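Local coordinates for hypothetical protein SA0798 (Staphylococcus aureus subsp. aureus N315, PDB 1XG8) that is of unknown function but adopts a thioredoxin-like fold, a four-stranded mixed sheet with helices on both faces, at residues V11-D16 against L67-R72; T63-Q68 against M85-V90. All blocks are in the same frame, centred on the assembly; numbering follows the deposited sequence.

Both contacts join helix 64-74 to the same four-stranded sheet, contact 1 through the middle of the helix and contact 2 through its N-terminal turn; Leu67 and Gln68 belong to both, and the centres lie about 8 Å apart. The two are tied by a probable hydrogen bond of 2.6 Å between Tyr13 OH of contact 1 and Asp66 OD1 of contact 2. The second junction is packing: Phe69 CZ lies 3.4 Å from the backbone Asp87 O, bringing the ring that packs on Tyr13 up against the hairpin turn. Contact 1 is buried between helix and strand, whereas contact 2 lies at the surface.

Contact 1: residues V11-D16 against L67-R72; sequences VVYGAD and LQFIER
Tyr13, the strand residue that meets Phe69 and Ile70 of helix 64-74, carries Val11 CG1 on one face of its ring, 3.7 Å above the plane and toward the rim. Val12, between them, turns to the other side of the sheet and packs on Tyr32 and Leu35 of helix 28-42. This alternation suits the central strand of a thioredoxin-like sheet, with helices on both faces; strand 8-14 runs between 48-54, parallel to it, and 82-85, antiparallel.

Tyr13 then projects toward helix 64-74, with CG anti to its carbonyl carbon (chi1 -64°). Phe69 CB comes over the ring face that Val11 leaves to it, 4.2 Å from the centroid of the Tyr13 ring and close to the normal, a CH-pi contact. The two rings themselves are neither stacked nor edge-to-face: their planes are inclined at 41° and Phe69 CD2 reaches Tyr13 CE2 at 3.9 Å. Further along the tyrosine, Phe69 CD2 is 3.8 Å from Tyr13 OH. On the same side of the ring plane, but along its CD1/CE1 flank, Ile70 CG1 approaches obliquely, 3.8 Å from Tyr13 CD1; the CB bond of Ile70 is not aimed at the strand, and it is the CG1 branch that closes the gap. All three residues are buried, and the hydroxyl at the end of the tyrosine has its probable hydrogen-bond partner in Asp66 OD1, one turn back in the helix. Beyond Tyr13 the strand ends and the chain diverges from helix 64-74, Asp16 pairing with Lys29.

Contact 2: residues T63-Q68 against M85-V90; sequences TDHDLQ and MNDEYV
His65 and Asp87 make this contact between them, the imidazole crossing the aspartate side chain at about a right angle. His65 CB points toward the turn and CG stands anti to the carbonyl carbon (chi1 -84°), which brings the ring to the carboxylate. The latter lies against the ND1 side of the ring, with Asp87 CG 3.1 Å from His65 ND1 and the two planes turned 41° apart. Although His65 ND1 comes within 3.3 Å of Asp87 OD1, the angle is too poor for a hydrogen bond; the two groups meet by van der Waals packing, and if the imidazole were protonated, the carboxylate might attract it. Asp87 OD1 also lies 2.9 Å from His65 CB, an unusually short approach whose detail is doubtful. Gln68 CD lies in plane at the edge of the His65 ring.

His65 owes its place to the first turn of helix 64-74. Thr63 is the N-cap, and with Asp66 it completes a capping box: Asp66 N donates to Thr63 OG1 at 2.8 Å and Thr63 N donates to Asp66 OD2, also at 2.8 Å, approaching from above the carboxylate plane. His65 N adds a weak bond to Thr63 OG1. Asp66 OD1 is engaged by Tyr13; it lies 5.0 Å from Asp87 OD1, so the like charges may repel mildly.

On the sheet side, Asp87 occupies a type I' turn from Met85 to Glu88, in which Asn86 and Asp87 both have positive phi. Mutual backbone bonds between Met85 and Glu88 close a beta-hairpin with a two-residue loop, and Asn86 OD1 adds a link to Asn8 ND2. The hairpin joins strands 82-85 and 88-92 at one margin of the sheet; helix 64-74 meets its turn through His65 and, one turn on, Phe69, while Met85, Glu88 and Val90 pack on Phe103 of helix 97-110.

Contact 1: residues V11-D16 against L67-R72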
# COMPACT_ATOMS: atom_id res chain seq x y z
N VAL A 11 -3.83 1.61 1.80
CA VAL A 11 -3.18 2.91 1.77
C VAL A 11 -1.83 2.88 1.06
O VAL A 11 -1.12 1.87 1.08
CB VAL A 11 -2.97 3.48 3.20
CG1 VAL A 11 -2.36 4.88 3.14
CG2 VAL A 11 -4.29 3.53 3.94
N VAL A 12 -1.52 3.99 0.42
CA VAL A 12 -0.25 4.18 -0.27
C VAL A 12 0.37 5.43 0.34
O VAL A 12 -0.17 6.53 0.23
CB VAL A 12 -0.41 4.40 -1.81
CG1 VAL A 12 0.88 4.96 -2.40
CG2 VAL A 12 -0.75 3.07 -2.49
N TYR A 13 1.49 5.25 1.03
CA TYR A 13 2.20 6.38 1.61
C TYR A 13 3.26 6.72 0.57
O TYR A 13 3.92 5.83 0.03
CB TYR A 13 2.88 5.98 2.92
CG TYR A 13 1.92 5.58 4.01
CD1 TYR A 13 1.39 6.53 4.88
CD2 TYR A 13 1.52 4.26 4.16
CE1 TYR A 13 0.47 6.18 5.86
CE2 TYR A 13 0.60 3.90 5.13
CZ TYR A 13 0.08 4.85 5.98
OH TYR A 13 -0.82 4.48 6.95
N GLY A 14 3.40 8.00 0.26
CA GLY A 14 4.40 8.39 -0.71
C GLY A 14 4.50 9.89 -0.85
O GLY A 14 4.16 10.63 0.06
N ALA A 15 4.96 10.33 -2.00
CA ALA A 15 5.09 11.75 -2.26
C ALA A 15 5.03 11.99 -3.76
O ALA A 15 5.19 11.06 -4.55
CB ALA A 15 6.39 12.26 -1.68
N ASP A 16 4.82 13.24 -4.15
CA ASP A 16 4.74 13.57 -5.56
C ASP A 16 6.12 13.64 -6.20
O ASP A 16 6.27 14.07 -7.34
CB ASP A 16 4.00 14.90 -5.73
CG ASP A 16 3.50 15.11 -7.15
OD1 ASP A 16 3.00 14.14 -7.75
OD2 ASP A 16 3.60 16.24 -7.65
N LEU A 67 1.00 7.77 10.98
CA LEU A 67 2.16 8.40 11.56
C LEU A 67 3.27 7.38 11.81
O LEU A 67 4.45 7.67 11.62
CB LEU A 67 1.76 9.10 12.86
CG LEU A 67 2.84 9.99 13.47
CD1 LEU A 67 3.81 9.13 14.26
CD2 LEU A 67 3.57 10.76 12.36
N GLN A 68 2.88 6.17 12.21
CA GLN A 68 3.83 5.10 12.48
C GLN A 68 4.63 4.69 11.25
O GLN A 68 5.84 4.48 11.34
CB GLN A 68 3.09 3.89 13.04
CG GLN A 68 3.90 2.61 12.99
CD GLN A 68 3.33 1.54 13.90
OE1 GLN A 68 3.44 1.65 15.13
NE2 GLN A 68 2.70 0.52 13.31
N PHE A 69 3.96 4.57 10.10
CA PHE A 69 4.65 4.19 8.86
C PHE A 69 5.44 5.37 8.28
O PHE A 69 6.57 5.21 7.80
CB PHE A 69 3.65 3.69 7.83
CG PHE A 69 3.14 2.31 8.11
CD1 PHE A 69 4.00 1.22 8.06
CD2 PHE A 69 1.80 2.10 8.41
CE1 PHE A 69 3.53 -0.06 8.30
CE2 PHE A 69 1.32 0.82 8.65
CZ PHE A 69 2.19 -0.26 8.59
N ILE A 70 4.82 6.56 8.33
CA ILE A 70 5.45 7.77 7.83
C ILE A 70 6.77 8.01 8.54
O ILE A 70 7.73 8.52 7.96
CB ILE A 70 4.54 8.99 8.04
CG1 ILE A 70 3.24 8.81 7.23
CG2 ILE A 70 5.27 10.26 7.62
CD1 ILE A 70 2.24 9.93 7.40
N GLU A 71 6.83 7.62 9.81
CA GLU A 71 8.03 7.77 10.62
C GLU A 71 9.16 6.89 10.08
O GLU A 71 10.30 7.33 9.93
CB GLU A 71 7.73 7.40 12.08
CG GLU A 71 6.73 8.31 12.80
CD GLU A 71 7.38 9.44 13.61
OE1 GLU A 71 6.63 10.27 14.19
OE2 GLU A 71 8.63 9.50 13.69
N ARG A 72 8.83 5.64 9.77
CA ARG A 72 9.82 4.69 9.26
C ARG A 72 10.35 5.11 7.90
O ARG A 72 11.49 4.84 7.55
CB ARG A 72 9.19 3.30 9.15
CG ARG A 72 8.12 3.10 10.19
CD ARG A 72 7.57 1.71 10.16
NE ARG A 72 8.58 0.73 10.52
CZ ARG A 72 8.31 -0.53 10.82
NH1 ARG A 72 7.05 -0.94 10.80
NH2 ARG A 72 9.28 -1.37 11.14

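Contact 2: residues T63-Q68 against M85-V90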
# COMPACT_ATOMS: atom_id res chain seq x y z
N THR A 63 -3.51 8.79 11.52
CA THR A 63 -3.71 7.78 12.56
C THR A 63 -2.37 7.42 13.23
O THR A 63 -1.31 7.80 12.73
CB THR A 63 -4.31 6.50 11.96
OG1 THR A 63 -3.39 5.91 11.04
CG2 THR A 63 -5.60 6.82 11.23
N ASP A 64 -2.41 6.71 14.35
CA ASP A 64 -1.17 6.34 15.01
C ASP A 64 -0.37 5.46 14.07
O ASP A 64 0.85 5.36 14.17
CB ASP A 64 -1.42 5.56 16.31
CG ASP A 64 -0.11 5.11 16.97
OD1 ASP A 64 0.64 5.98 17.48
OD2 ASP A 64 0.18 3.88 16.96
N HIS A 65 -1.09 4.80 13.16
CA HIS A 65 -0.46 3.93 12.18
C HIS A 65 0.08 4.72 11.01
O HIS A 65 1.20 4.46 10.56
CB HIS A 65 -1.45 2.88 11.72
CG HIS A 65 -1.51 1.70 12.63
ND1 HIS A 65 -2.69 1.06 12.94
CD2 HIS A 65 -0.54 1.05 13.31
CE1 HIS A 65 -2.44 0.06 13.78
NE2 HIS A 65 -1.14 0.04 14.01
N ASP A 66 -0.70 5.66 10.50
CA ASP A 66 -0.24 6.49 9.39
C ASP A 66 1.07 7.06 9.86
O ASP A 66 2.13 6.86 9.25
CB ASP A 66 -1.19 7.66 9.13
CG ASP A 66 -2.51 7.21 8.59
OD1 ASP A 66 -2.53 6.19 7.87
OD2 ASP A 66 -3.54 7.87 8.86
N LEU A 67 1.00 7.77 10.98
CA LEU A 67 2.16 8.40 11.56
C LEU A 67 3.27 7.38 11.81
O LEU A 67 4.45 7.67 11.62
CB LEU A 67 1.76 9.10 12.86
CG LEU A 67 2.84 9.99 13.47
CD1 LEU A 67 3.81 9.13 14.26
CD2 LEU A 67 3.57 10.76 12.36
N GLN A 68 2.88 6.17 12.21
CA GLN A 68 3.83 5.10 12.48
C GLN A 68 4.63 4.69 11.25
O GLN A 68 5.84 4.48 11.34
CB GLN A 68 3.09 3.89 13.04
CG GLN A 68 3.90 2.61 12.99
CD GLN A 68 3.33 1.54 13.90
OE1 GLN A 68 3.44 1.65 15.13
NE2 GLN A 68 2.70 0.52 13.31
N MET A 85 -2.37 -2.62 3.96
CA MET A 85 -3.77 -3.03 3.85
C MET A 85 -4.25 -3.35 5.25
O MET A 85 -3.76 -4.28 5.89
CB MET A 85 -3.94 -4.25 2.95
CG MET A 85 -5.40 -4.70 2.87
SD MET A 85 -5.69 -6.05 1.70
CE MET A 85 -5.03 -7.43 2.60
N ASN A 86 -5.21 -2.55 5.72
CA ASN A 86 -5.74 -2.72 7.06
C ASN A 86 -4.63 -2.46 8.07
O ASN A 86 -4.53 -3.14 9.10
CB ASN A 86 -6.34 -4.12 7.22
CG ASN A 86 -7.63 -4.29 6.42
OD1 ASN A 86 -7.97 -5.39 5.99
ND2 ASN A 86 -8.35 -3.19 6.21
N ASP A 87 -3.79 -1.48 7.75
CA ASP A 87 -2.66 -1.08 8.60
C ASP A 87 -1.52 -2.07 8.70
O ASP A 87 -0.63 -1.90 9.54
CB ASP A 87 -3.13 -0.73 10.01
CG ASP A 87 -3.82 0.61 10.08
OD1 ASP A 87 -3.18 1.62 9.71
OD2 ASP A 87 -5.00 0.65 10.49
N GLU A 88 -1.53 -3.10 7.86
CA GLU A 88 -0.46 -4.09 7.89
C GLU A 88 0.50 -3.81 6.73
O GLU A 88 0.07 -3.47 5.63
CB GLU A 88 -1.05 -5.49 7.74
CG GLU A 88 -2.12 -5.83 8.76
CD GLU A 88 -2.73 -7.20 8.53
OE1 GLU A 88 -3.26 -7.45 7.42
OE2 GLU A 88 -2.67 -8.03 9.46
N TYR A 89 1.80 -3.97 6.99
CA TYR A 89 2.81 -3.74 5.96
C TYR A 89 2.69 -4.77 4.84
O TYR A 89 2.64 -5.97 5.10
CB TYR A 89 4.22 -3.84 6.55
CG TYR A 89 5.31 -3.94 5.50
CD1 TYR A 89 5.64 -2.84 4.70
CD2 TYR A 89 5.98 -5.14 5.27
CE1 TYR A 89 6.62 -2.94 3.71
CE2 TYR A 89 6.95 -5.26 4.29
CZ TYR A 89 7.26 -4.16 3.51
OH TYR A 89 8.22 -4.28 2.54
N VAL A 90 2.65 -4.29 3.61
CA VAL A 90 2.55 -5.17 2.45
C VAL A 90 3.79 -5.04 1.56
O VAL A 90 4.47 -6.03 1.31
CB VAL A 90 1.28 -4.87 1.63
CG1 VAL A 90 1.29 -5.67 0.34
CG2 VAL A 90 0.05 -5.21 2.45